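Local coordinates for surface protein SPB1 (Streptococcus agalactiae, PDB 4UZG), which forms the backbone of the group B streptococcus type 2b pilus, its subunits probably being joined covalently into the shaft by sortase, at residues Val130-Gly134 with Asp203-Val207. Sequence-based numbering, arbitrary orientation.
Sequences VLKSG and DTNNV. With CA (calcium ion), chain E.
Asn205 reaches across from a tight turn to meet Lys132 and Ser133. Its CB lies against Lys132, 3.9 Å from Lys132 CD. The two side chains cross at about a right angle, with Lys132 CD near both CB and CG of Asn205. CG of Asn205 stands beside its own backbone N (chi1 -66°), and this turns the amide toward the other segment. At the tip, OD1 accepts a hydrogen bond from Ser133 N at 3.0 Å. The N-H...O angle is 159°, and the donor lies in the plane of the amide carbonyl. The same OD1 touches Lys132 CB, at 3.6 Å.

Two waters bridge the contact. One accepts from Lys132 NZ and donates to Asn205 O at 2.7 Å. The bend at chi2 (-68°) turns the lysine chain toward Asn205 and this water. The other water links Ser133 OG with Thr204 OG1. Nearby, Ser133 CB packs on Thr204 O at 3.2 Å.

The turn is braced from within. Asp203 to Asn206 form a type I beta turn, and Asp203 OD1 accepts from Asn205 N in an Asx turn, the donor coming from above the carboxylate plane. Asn206, the last residue of the beta turn, binds a calcium ion through OD1 at 2.4 Å. Val207, the next residue, binds it through its backbone O. Glu208 and four waters also bind it.

Residues 130-134 run off the end of strand 121-131, where Lys132 is backbone-bonded to Val49 and its side chain touches Asp51 of strand 50-62. Residues 203-207 form the loop between strands 198-200 and 208-210, within the prealbumin-like domain. The small, partly water-mediated surface contact thus joins that domain's calcium-binding loop to the large mixed sheet.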
ATOM      1  N   VAL A 130       4.248   2.642  -6.052  1.00  5.85           N
ATOM      2  CA  VAL A 130       2.964   3.343  -6.106  1.00  5.72           C
ATOM      3  C   VAL A 130       1.832   2.323  -6.138  1.00  5.43           C
ATOM      4  O   VAL A 130       1.823   1.416  -6.972  1.00  5.76           O
ATOM      5  CB  VAL A 130       2.891   4.297  -7.315  1.00  6.04           C
ATOM      6  CG1 VAL A 130       1.508   4.949  -7.405  1.00  6.77           C
ATOM      7  CG2 VAL A 130       3.981   5.362  -7.237  1.00  7.31           C
ATOM      8  N   LEU A 131       0.890   2.443  -5.200  1.00  5.33           N
ATOM      9  CA  LEU A 131      -0.244   1.540  -5.144  1.00  4.86           C
ATOM     10  C   LEU A 131      -1.161   1.784  -6.338  1.00  5.55           C
ATOM     11  O   LEU A 131      -1.478   2.946  -6.639  1.00  5.73           O
ATOM     12  CB  LEU A 131      -1.001   1.741  -3.824  1.00  5.62           C
ATOM     13  CG  LEU A 131      -2.122   0.748  -3.512  1.00  5.77           C
ATOM     14  CD1 LEU A 131      -1.571  -0.656  -3.351  1.00  7.56           C
ATOM     15  CD2 LEU A 131      -2.869   1.166  -2.271  1.00  6.65           C
ATOM     16  N   LYS A 132      -1.625   0.721  -6.987  1.00  5.64           N
ATOM     17  CA  LYS A 132      -2.446   0.839  -8.176  1.00  6.09           C
ATOM     18  C   LYS A 132      -3.770   0.108  -7.999  1.00  5.91           C
ATOM     19  O   LYS A 132      -4.021  -0.523  -6.973  1.00  6.84           O
ATOM     20  CB  LYS A 132      -1.676   0.290  -9.395  1.00  7.00           C
ATOM     21  CG  LYS A 132      -0.362   0.985  -9.689  1.00  7.13           C
ATOM     22  CD  LYS A 132      -0.536   2.423 -10.172  1.00  7.04           C
ATOM     23  CE  LYS A 132       0.815   3.052 -10.507  1.00  8.31           C
ATOM     24  NZ  LYS A 132       0.707   4.421 -11.038  1.00  8.52           N
ATOM     25  N   SER A 133      -4.636   0.184  -9.009  1.00  6.14           N
ATOM     26  CA  SER A 133      -6.020  -0.228  -8.848  1.00  7.52           C
ATOM     27  C   SER A 133      -6.250  -1.716  -8.645  1.00  7.53           C
ATOM     28  O   SER A 133      -7.329  -2.113  -8.207  1.00  8.40           O
ATOM     29  CB  SER A 133      -6.844   0.231 -10.041  1.00  8.83           C
ATOM     30  OG  SER A 133      -6.498  -0.539 -11.163  1.00  9.43           O
ATOM     31  N   GLY A 134      -5.270  -2.557  -8.992  1.00  6.89           N
ATOM     32  CA  GLY A 134      -5.426  -3.982  -8.827  1.00  7.30           C
ATOM     33  C   GLY A 134      -5.299  -4.491  -7.406  1.00  7.52           C
ATOM     34  O   GLY A 134      -5.577  -5.647  -7.141  1.00  8.60           O
ATOM     35  N   ASP A 203      -9.046   9.056 -12.296  1.00  7.86           N
ATOM     36  CA  ASP A 203      -7.882   8.229 -12.624  1.00  7.13           C
ATOM     37  C   ASP A 203      -8.042   6.981 -11.770  1.00  6.53           C
ATOM     38  O   ASP A 203      -7.921   7.031 -10.534  1.00  6.80           O
ATOM     39  CB  ASP A 203      -6.578   8.944 -12.283  1.00  7.80           C
ATOM     40  CG  ASP A 203      -5.347   8.132 -12.616  1.00  7.87           C
ATOM     41  OD1 ASP A 203      -5.445   6.910 -12.839  1.00  8.11           O
ATOM     42  OD2 ASP A 203      -4.248   8.737 -12.631  1.00  8.98           O
ATOM     43  N   THR A 204      -8.346   5.855 -12.407  1.00  7.08           N
ATOM     44  CA  THR A 204      -8.617   4.635 -11.663  1.00  7.32           C
ATOM     45  C   THR A 204      -7.412   4.169 -10.828  1.00  6.57           C
ATOM     46  O   THR A 204      -7.586   3.369  -9.897  1.00  6.85           O
ATOM     47  CB  THR A 204      -9.079   3.498 -12.570  1.00  8.32           C
ATOM     48  OG1 THR A 204      -8.077   3.249 -13.562  1.00  9.03           O
ATOM     49  CG2 THR A 204     -10.404   3.849 -13.242  1.00 10.36           C
ATOM     50  N   ASN A 205      -6.215   4.659 -11.155  1.00  5.85           N
ATOM     51  CA  ASN A 205      -5.003   4.345 -10.400  1.00  6.13           C
ATOM     52  C   ASN A 205      -4.590   5.432  -9.415  1.00  5.76           C
ATOM     53  O   ASN A 205      -3.491   5.328  -8.861  1.00  6.08           O
ATOM     54  CB  ASN A 205      -3.854   4.040 -11.351  1.00  6.30           C
ATOM     55  CG  ASN A 205      -4.096   2.779 -12.130  1.00  7.00           C
ATOM     56  OD1 ASN A 205      -4.256   1.698 -11.540  1.00  7.73           O
ATOM     57  ND2 ASN A 205      -4.147   2.902 -13.469  1.00  8.47           N
ATOM     58  N   ASN A 206      -5.434   6.435  -9.152  1.00  5.65           N
ATOM     59  CA  ASN A 206      -5.008   7.491  -8.259  1.00  5.32           C
ATOM     60  C   ASN A 206      -6.165   8.225  -7.603  1.00  5.56           C
ATOM     61  O   ASN A 206      -6.798   9.089  -8.215  1.00  6.69           O
ATOM     62  CB  ASN A 206      -4.112   8.494  -8.991  1.00  6.47           C
ATOM     63  CG  ASN A 206      -3.570   9.540  -8.059  1.00  6.57           C
ATOM     64  OD1 ASN A 206      -3.434   9.316  -6.856  1.00  6.76           O
ATOM     65  ND2 ASN A 206      -3.223  10.676  -8.604  1.00  8.34           N
ATOM     66  N   VAL A 207      -6.444   7.908  -6.335  1.00  5.04           N
ATOM     67  CA  VAL A 207      -7.332   8.699  -5.498  1.00  5.52           C
ATOM     68  C   VAL A 207      -6.794  10.105  -5.369  1.00  5.03           C
ATOM     69  O   VAL A 207      -5.610  10.274  -5.043  1.00  5.81           O
ATOM     70  CB  VAL A 207      -7.411   8.050  -4.094  1.00  5.18           C
ATOM     71  CG1 VAL A 207      -7.964   8.987  -3.028  1.00  5.75           C
ATOM     72  CG2 VAL A 207      -8.197   6.740  -4.136  1.00  5.74           C
TER
HETATM   73 CA    CA E1474      -3.311  10.647  -4.858  0.92  8.33          CA
HETATM   74  O   HOH W   1      -1.102   6.259  -9.771  1.00  7.20           O
HETATM   75  O   HOH W   2      -7.136   0.689 -13.520  1.00 10.57           O
HETATM   76  O   HOH W   3      -1.220  11.103  -5.963  1.00 18.05           O
HETATM   77  O   HOH W   4      -3.932  12.140  -3.128  1.00  7.52           O
HETATM   78  O   HOH W   5      -1.446  10.566  -3.162  1.00 17.83           O
HETATM   79  O   HOH W   6      -3.407   8.551  -3.787  1.00  7.29           O